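Local coordinates for conserved membrane protein (Chlamydia abortus, PDB 6GZU), which combines deubiquitinating and acetylating activities in one secreted effector of the CE clan and induces Golgi fragmentation, at residues Lys57-Tyr62 and Arg99-Pro104; Cys78-Asn83 and Arg93-Phe98. One frame throughout, in Å; residues are numbered along the deposited sequence.

In this C-terminal part of the protein, with its probable Ulp1-type catalytic domain, the chain enters helix 51-58 after helix 20-33 and short strand 37-38; the helix ends in segment 57-62. It then passes through the small hairpin of strands 62-63 and 68-69 and a long irregular loop before entering strand 100-107. Contact 1 closes this excursion, tying the helix end to the first residues of that strand in the mixed sheet. Contact 2 lies wholly within it, pinching off a shorter loop between 78-83 and 93-98, and its second segment runs straight on into 99-104. The two meet at a shared zinc ion and through a probable hydrogen bond, Asp58 OD1 to His80 NE2 (2.7 Å).

Contact 1 (Lys57-Tyr62 and Arg99-Pro104); sequences KDLHLY and RIYAYP. With ZN (zinc ion), chain C.
Tyr103 donates a hydrogen bond to Asp58, OH to OD2 at 2.7 Å, on the tight side of the contact. Its CG lies beside the backbone N (chi1 -66°), which aims the hydroxyl at the acid. The carboxylate lies 15° from the ring plane, OD2 at the ring edge receiving the bond on its anti lone pair. The other oxygen, OD1, is taken by His80, so one buried acid serves two partners. Leu59 lays methyl CD2 over a face of Tyr101, 3.9 Å from the ring centroid, a CH-pi contact suited to a branched aliphatic side chain. On the looser side, Tyr101 OH donates to a water at 2.6 Å, which donates to Asp58 O at 2.7 Å, linking helix end to sheet where the two oxygens do not bond directly. From Leu59 on the chain has left the helix, and His60, with positive phi (56°), is the C-prime residue: its N bonds to Lys57 O at 3.0 Å, and Leu61 N to Leu56 O. Strand 37-38 adds Phe38, stacked on Tyr101. The result is a Schellman motif ending helix 51-58, packed on a sheet strand and giving His60 NE2 (2.0 Å from zinc) to a probably structural site shared with Cys78, His80 and Cys95.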
loop_
_atom_site.group_PDB
_atom_site.type_symbol
_atom_site.label_atom_id
_atom_site.label_comp_id
_atom_site.label_asym_id
_atom_site.label_seq_id
_atom_site.Cartn_x
_atom_site.Cartn_y
_atom_site.Cartn_z
ATOM N N LYS A 57 -10.555 -0.280 8.375
ATOM C CA LYS A 57 -10.639 -1.585 9.066
ATOM C C LYS A 57 -9.287 -1.944 9.681
ATOM O O LYS A 57 -9.224 -2.452 10.808
ATOM C CB LYS A 57 -11.094 -2.709 8.122
ATOM C CG LYS A 57 -12.601 -2.657 7.774
ATOM C CD LYS A 57 -12.966 -3.684 6.693
ATOM C CE LYS A 57 -12.728 -5.116 7.201
ATOM N NZ LYS A 57 -13.482 -5.402 8.474
ATOM N N ASP A 58 -8.183 -1.667 8.983
ATOM C CA ASP A 58 -6.875 -2.067 9.544
ATOM C C ASP A 58 -6.489 -1.255 10.780
ATOM O O ASP A 58 -5.762 -1.741 11.637
ATOM C CB ASP A 58 -5.776 -1.986 8.469
ATOM C CG ASP A 58 -5.889 -3.073 7.462
ATOM O OD1 ASP A 58 -6.378 -4.154 7.838
ATOM O OD2 ASP A 58 -5.468 -2.898 6.320
ATOM N N LEU A 59 -7.042 -0.042 10.910
ATOM C CA LEU A 59 -6.834 0.774 12.115
ATOM C C LEU A 59 -7.936 0.572 13.141
ATOM O O LEU A 59 -8.022 1.328 14.131
ATOM C CB LEU A 59 -6.781 2.263 11.730
ATOM C CG LEU A 59 -5.550 2.537 10.846
ATOM C CD1 LEU A 59 -5.663 3.968 10.236
ATOM C CD2 LEU A 59 -4.349 2.396 11.712
ATOM N N HIS A 60 -8.771 -0.448 12.940
ATOM C CA HIS A 60 -9.906 -0.749 13.848
ATOM C C HIS A 60 -10.879 0.396 14.044
ATOM O O HIS A 60 -11.439 0.569 15.145
ATOM C CB HIS A 60 -9.379 -1.298 15.180
ATOM C CG HIS A 60 -8.344 -2.368 14.984
ATOM N ND1 HIS A 60 -6.986 -2.125 15.055
ATOM C CD2 HIS A 60 -8.465 -3.666 14.630
ATOM C CE1 HIS A 60 -6.316 -3.247 14.832
ATOM N NE2 HIS A 60 -7.190 -4.201 14.575
ATOM N N LEU A 61 -11.071 1.167 12.977
ATOM C CA LEU A 61 -11.981 2.284 12.946
ATOM C C LEU A 61 -13.240 1.998 12.157
ATOM O O LEU A 61 -13.993 2.918 11.843
ATOM C CB LEU A 61 -11.276 3.494 12.353
ATOM C CG LEU A 61 -10.183 4.059 13.270
ATOM C CD1 LEU A 61 -9.339 5.040 12.501
ATOM C CD2 LEU A 61 -10.782 4.709 14.470
ATOM N N TYR A 62 -13.550 0.739 11.890
ATOM C CA TYR A 62 -14.758 0.468 11.121
ATOM C C TYR A 62 -15.622 -0.597 11.786
ATOM O O TYR A 62 -15.134 -1.666 12.115
ATOM C CB TYR A 62 -14.405 0.067 9.678
ATOM C CG TYR A 62 -15.658 -0.002 8.868
ATOM C CD1 TYR A 62 -16.335 1.167 8.522
ATOM C CD2 TYR A 62 -16.227 -1.227 8.533
ATOM C CE1 TYR A 62 -17.521 1.126 7.827
ATOM C CE2 TYR A 62 -17.416 -1.283 7.843
ATOM C CZ TYR A 62 -18.061 -0.100 7.495
ATOM O OH TYR A 62 -19.246 -0.130 6.796
ATOM N N ARG A 99 3.022 1.593 12.683
ATOM C CA ARG A 99 3.017 3.041 12.444
ATOM C C ARG A 99 2.896 3.448 10.992
ATOM O O ARG A 99 2.432 4.552 10.672
ATOM C CB ARG A 99 4.310 3.655 12.972
ATOM C CG ARG A 99 4.522 3.403 14.445
ATOM C CD ARG A 99 3.291 3.841 15.274
ATOM N NE ARG A 99 3.143 5.302 15.337
ATOM C CZ ARG A 99 2.096 5.916 15.890
ATOM N NH1 ARG A 99 1.102 5.173 16.366
ATOM N NH2 ARG A 99 2.042 7.257 15.979
ATOM N N ILE A 100 3.305 2.569 10.088
ATOM C CA ILE A 100 3.305 2.855 8.668
ATOM C C ILE A 100 2.532 1.733 7.992
ATOM O O ILE A 100 2.846 0.527 8.196
ATOM C CB ILE A 100 4.738 2.949 8.099
ATOM C CG1 ILE A 100 5.517 4.048 8.828
ATOM C CG2 ILE A 100 4.670 3.170 6.562
ATOM C CD1 ILE A 100 6.934 4.186 8.439
ATOM N N TYR A 101 1.520 2.105 7.197
ATOM C CA TYR A 101 0.621 1.142 6.562
ATOM C C TYR A 101 0.726 1.340 5.066
ATOM O O TYR A 101 0.394 2.407 4.565
ATOM C CB TYR A 101 -0.824 1.398 7.028
ATOM C CG TYR A 101 -1.055 1.075 8.495
ATOM C CD1 TYR A 101 -0.451 1.824 9.500
ATOM C CD2 TYR A 101 -1.943 0.045 8.875
ATOM C CE1 TYR A 101 -0.667 1.492 10.858
ATOM C CE2 TYR A 101 -2.191 -0.268 10.214
ATOM C CZ TYR A 101 -1.535 0.456 11.193
ATOM O OH TYR A 101 -1.730 0.144 12.530
ATOM N N ALA A 102 1.176 0.324 4.332
ATOM C CA ALA A 102 1.424 0.503 2.910
ATOM C C ALA A 102 0.581 -0.432 2.046
ATOM O O ALA A 102 0.719 -1.663 2.184
ATOM C CB ALA A 102 2.905 0.352 2.591
ATOM N N TYR A 103 -0.234 0.121 1.143
ATOM C CA TYR A 103 -1.228 -0.639 0.407
ATOM C C TYR A 103 -0.987 -0.607 -1.075
ATOM O O TYR A 103 -1.105 0.443 -1.727
ATOM C CB TYR A 103 -2.614 0.025 0.600
ATOM C CG TYR A 103 -3.116 -0.036 2.019
ATOM C CD1 TYR A 103 -2.690 0.899 2.980
ATOM C CD2 TYR A 103 -3.948 -1.080 2.418
ATOM C CE1 TYR A 103 -3.136 0.792 4.306
ATOM C CE2 TYR A 103 -4.383 -1.217 3.737
ATOM C CZ TYR A 103 -3.957 -0.302 4.676
ATOM O OH TYR A 103 -4.413 -0.451 5.972
ATOM N N PRO A 104 -0.722 -1.773 -1.653
ATOM C CA PRO A 104 -0.712 -1.865 -3.134
ATOM C C PRO A 104 -2.124 -1.595 -3.634
ATOM O O PRO A 104 -3.113 -2.145 -3.099
ATOM C CB PRO A 104 -0.314 -3.336 -3.389
ATOM C CG PRO A 104 0.458 -3.721 -2.103
ATOM C CD PRO A 104 -0.272 -3.017 -0.995
HETATM ZN ZN ZN C . -6.465 -6.019 14.304
HETATM O O HOH W 1 -3.593 -1.536 13.191
#

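Contact 2 (Cys78-Asn83 and Arg93-Phe98); sequences CHHQNN and RDCQNF. With ZN (zinc ion), chain C.
Cys78 and Cys95 occupy neighbouring corners of the zinc shell, their SG atoms 3.5 Å apart, a separation that suits two thiolates sharing one metal and is far too long for a disulfide. Cys78 SG binds the zinc at 2.2 Å, as does Cys95 SG, while His80 supplies its ND1 at 2.0 Å. His60 completes the four-coordinate shell through NE2. Sulfur and imidazole nitrogen are both good zinc ligands, which is why these residue types meet here. Beside the metal, His80 ND1 also packs against Cys95 CB (3.5 Å), so the imidazole and the cysteine methylene touch directly.

The next layer fixes the ligands. Cys78 swings SG away from its own N (chi1 172°), where it accepts the backbone N-H of His80 at 3.3 Å with an angle of 154°; such a bond would spread some of the thiolate's negative charge. His80 presents ND1 to the metal and gives NE2 to Asp58, which fixes the ring's rotation and probably makes it a stronger donor. Tyr87 meets the same ring edge-to-face.

Cys95 is held by the turn it occupies. Asp94 O accepts Asn97 N at 2.9 Å, closing a type I beta turn with Cys95 at its second position. Asp94 OD1 takes Gln96 N at 3.1 Å from well above the carboxylate plane (64° out), forming an Asx turn, a role for which a short acid is well suited. Further out, Phe98 turns its ring edge to Cys95 O, and its side chain also touches Leu90. Neither segment has regular secondary structure; the metal, the turns and the second-shell partners of His80 supply the bracing, in a Cys2His2 zinc site, not a classical zinc finger, that staples an irregular loop together.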
loop_
_atom_site.group_PDB
_atom_site.type_symbol
_atom_site.label_atom_id
_atom_site.label_comp_id
_atom_site.label_asym_id
_atom_site.label_seq_id
_atom_site.Cartn_x
_atom_site.Cartn_y
_atom_site.Cartn_z
ATOM N N CYS A 78 -11.433 -6.060 15.378
ATOM C CA CYS A 78 -10.262 -6.548 14.671
ATOM C C CYS A 78 -10.518 -7.780 13.816
ATOM O O CYS A 78 -10.962 -8.805 14.326
ATOM C CB CYS A 78 -9.199 -6.864 15.700
ATOM S SG CYS A 78 -7.835 -7.665 14.994
ATOM N N HIS A 79 -10.170 -7.713 12.531
ATOM C CA HIS A 79 -10.302 -8.862 11.631
ATOM C C HIS A 79 -8.926 -9.490 11.282
ATOM O O HIS A 79 -8.785 -10.346 10.356
ATOM C CB HIS A 79 -11.070 -8.445 10.373
ATOM C CG HIS A 79 -10.311 -7.518 9.476
ATOM N ND1 HIS A 79 -9.580 -6.448 9.948
ATOM C CD2 HIS A 79 -10.164 -7.502 8.128
ATOM C CE1 HIS A 79 -8.994 -5.831 8.933
ATOM N NE2 HIS A 79 -9.354 -6.433 7.817
ATOM N N HIS A 80 -7.898 -9.083 12.027
ATOM C CA HIS A 80 -6.533 -9.567 11.771
ATOM C C HIS A 80 -6.111 -10.836 12.441
ATOM O O HIS A 80 -5.067 -11.388 12.090
ATOM C CB HIS A 80 -5.507 -8.522 12.169
ATOM C CG HIS A 80 -5.748 -7.189 11.547
ATOM N ND1 HIS A 80 -6.120 -6.085 12.286
ATOM C CD2 HIS A 80 -5.682 -6.792 10.250
ATOM C CE1 HIS A 80 -6.262 -5.055 11.459
ATOM N NE2 HIS A 80 -6.025 -5.466 10.220
ATOM N N GLN A 81 -6.879 -11.293 13.404
ATOM C CA GLN A 81 -6.477 -12.496 14.113
ATOM C C GLN A 81 -7.142 -13.739 13.513
ATOM O O GLN A 81 -8.275 -13.684 13.017
ATOM C CB GLN A 81 -6.720 -12.309 15.616
ATOM C CG GLN A 81 -5.825 -11.192 16.196
ATOM N N ASN A 82 -6.420 -14.852 13.531
ATOM C CA ASN A 82 -6.973 -16.112 13.045
ATOM C C ASN A 82 -7.437 -16.022 11.590
ATOM O O ASN A 82 -8.398 -16.667 11.182
ATOM C CB ASN A 82 -8.115 -16.566 13.960
ATOM C CG ASN A 82 -8.150 -18.045 14.134
ATOM N N ASN A 83 -6.760 -15.197 10.814
ATOM C CA ASN A 83 -7.082 -15.084 9.391
ATOM C C ASN A 83 -5.842 -15.404 8.572
ATOM O O ASN A 83 -4.998 -14.543 8.356
ATOM C CB ASN A 83 -7.632 -13.690 9.049
ATOM C CG ASN A 83 -8.004 -13.542 7.593
ATOM O OD1 ASN A 83 -7.583 -14.316 6.732
ATOM N ND2 ASN A 83 -8.776 -12.524 7.301
ATOM N N ARG A 93 1.585 -11.354 15.540
ATOM C CA ARG A 93 1.886 -9.943 15.829
ATOM C C ARG A 93 0.746 -9.268 16.594
ATOM O O ARG A 93 -0.417 -9.656 16.499
ATOM C CB ARG A 93 2.039 -9.071 14.557
ATOM C CG ARG A 93 2.827 -9.600 13.379
ATOM C CD ARG A 93 4.312 -9.579 13.606
ATOM N NE ARG A 93 4.907 -8.295 13.968
ATOM C CZ ARG A 93 5.423 -7.421 13.103
ATOM N NH1 ARG A 93 5.370 -7.636 11.788
ATOM N NH2 ARG A 93 5.994 -6.314 13.556
ATOM N N ASP A 94 1.077 -8.185 17.276
ATOM C CA ASP A 94 0.039 -7.296 17.772
ATOM C C ASP A 94 -0.357 -6.319 16.678
ATOM O O ASP A 94 0.384 -5.356 16.381
ATOM C CB ASP A 94 0.535 -6.534 18.992
ATOM C CG ASP A 94 -0.431 -5.472 19.427
ATOM O OD1 ASP A 94 -1.616 -5.514 19.012
ATOM O OD2 ASP A 94 -0.009 -4.600 20.206
ATOM N N CYS A 95 -1.554 -6.545 16.129
ATOM C CA CYS A 95 -1.998 -5.847 14.912
ATOM C C CYS A 95 -2.200 -4.380 15.155
ATOM O O CYS A 95 -2.371 -3.604 14.200
ATOM C CB CYS A 95 -3.284 -6.474 14.384
ATOM S SG CYS A 95 -4.637 -6.385 15.507
ATOM N N GLN A 96 -2.185 -3.982 16.424
ATOM C CA GLN A 96 -2.305 -2.563 16.782
ATOM C C GLN A 96 -0.982 -1.799 16.701
ATOM O O GLN A 96 -0.980 -0.598 16.443
ATOM C CB GLN A 96 -2.893 -2.415 18.191
ATOM C CG GLN A 96 -4.325 -2.893 18.317
ATOM C CD GLN A 96 -4.610 -3.567 19.662
ATOM O OE1 GLN A 96 -5.268 -4.613 19.722
ATOM N NE2 GLN A 96 -4.112 -2.971 20.748
ATOM N N ASN A 97 0.134 -2.505 16.887
ATOM C CA ASN A 97 1.431 -1.888 17.155
ATOM C C ASN A 97 2.222 -1.322 15.940
ATOM O O ASN A 97 3.458 -1.228 15.933
ATOM C CB ASN A 97 2.299 -2.922 17.880
ATOM C CG ASN A 97 3.432 -2.284 18.634
ATOM O OD1 ASN A 97 3.379 -1.086 18.938
ATOM N ND2 ASN A 97 4.468 -3.073 18.953
ATOM N N PHE A 98 1.524 -0.934 14.905
ATOM C CA PHE A 98 2.220 -0.489 13.702
ATOM C C PHE A 98 2.127 1.022 13.512
ATOM O O PHE A 98 1.186 1.661 14.043
ATOM C CB PHE A 98 1.629 -1.204 12.495
ATOM C CG PHE A 98 1.843 -2.676 12.522
ATOM C CD1 PHE A 98 3.076 -3.187 12.146
ATOM C CD2 PHE A 98 0.838 -3.548 12.905
ATOM C CE1 PHE A 98 3.315 -4.541 12.154
ATOM C CE2 PHE A 98 1.086 -4.929 12.933
ATOM C CZ PHE A 98 2.328 -5.409 12.515
HETATM ZN ZN ZN C . -6.465 -6.019 14.304
#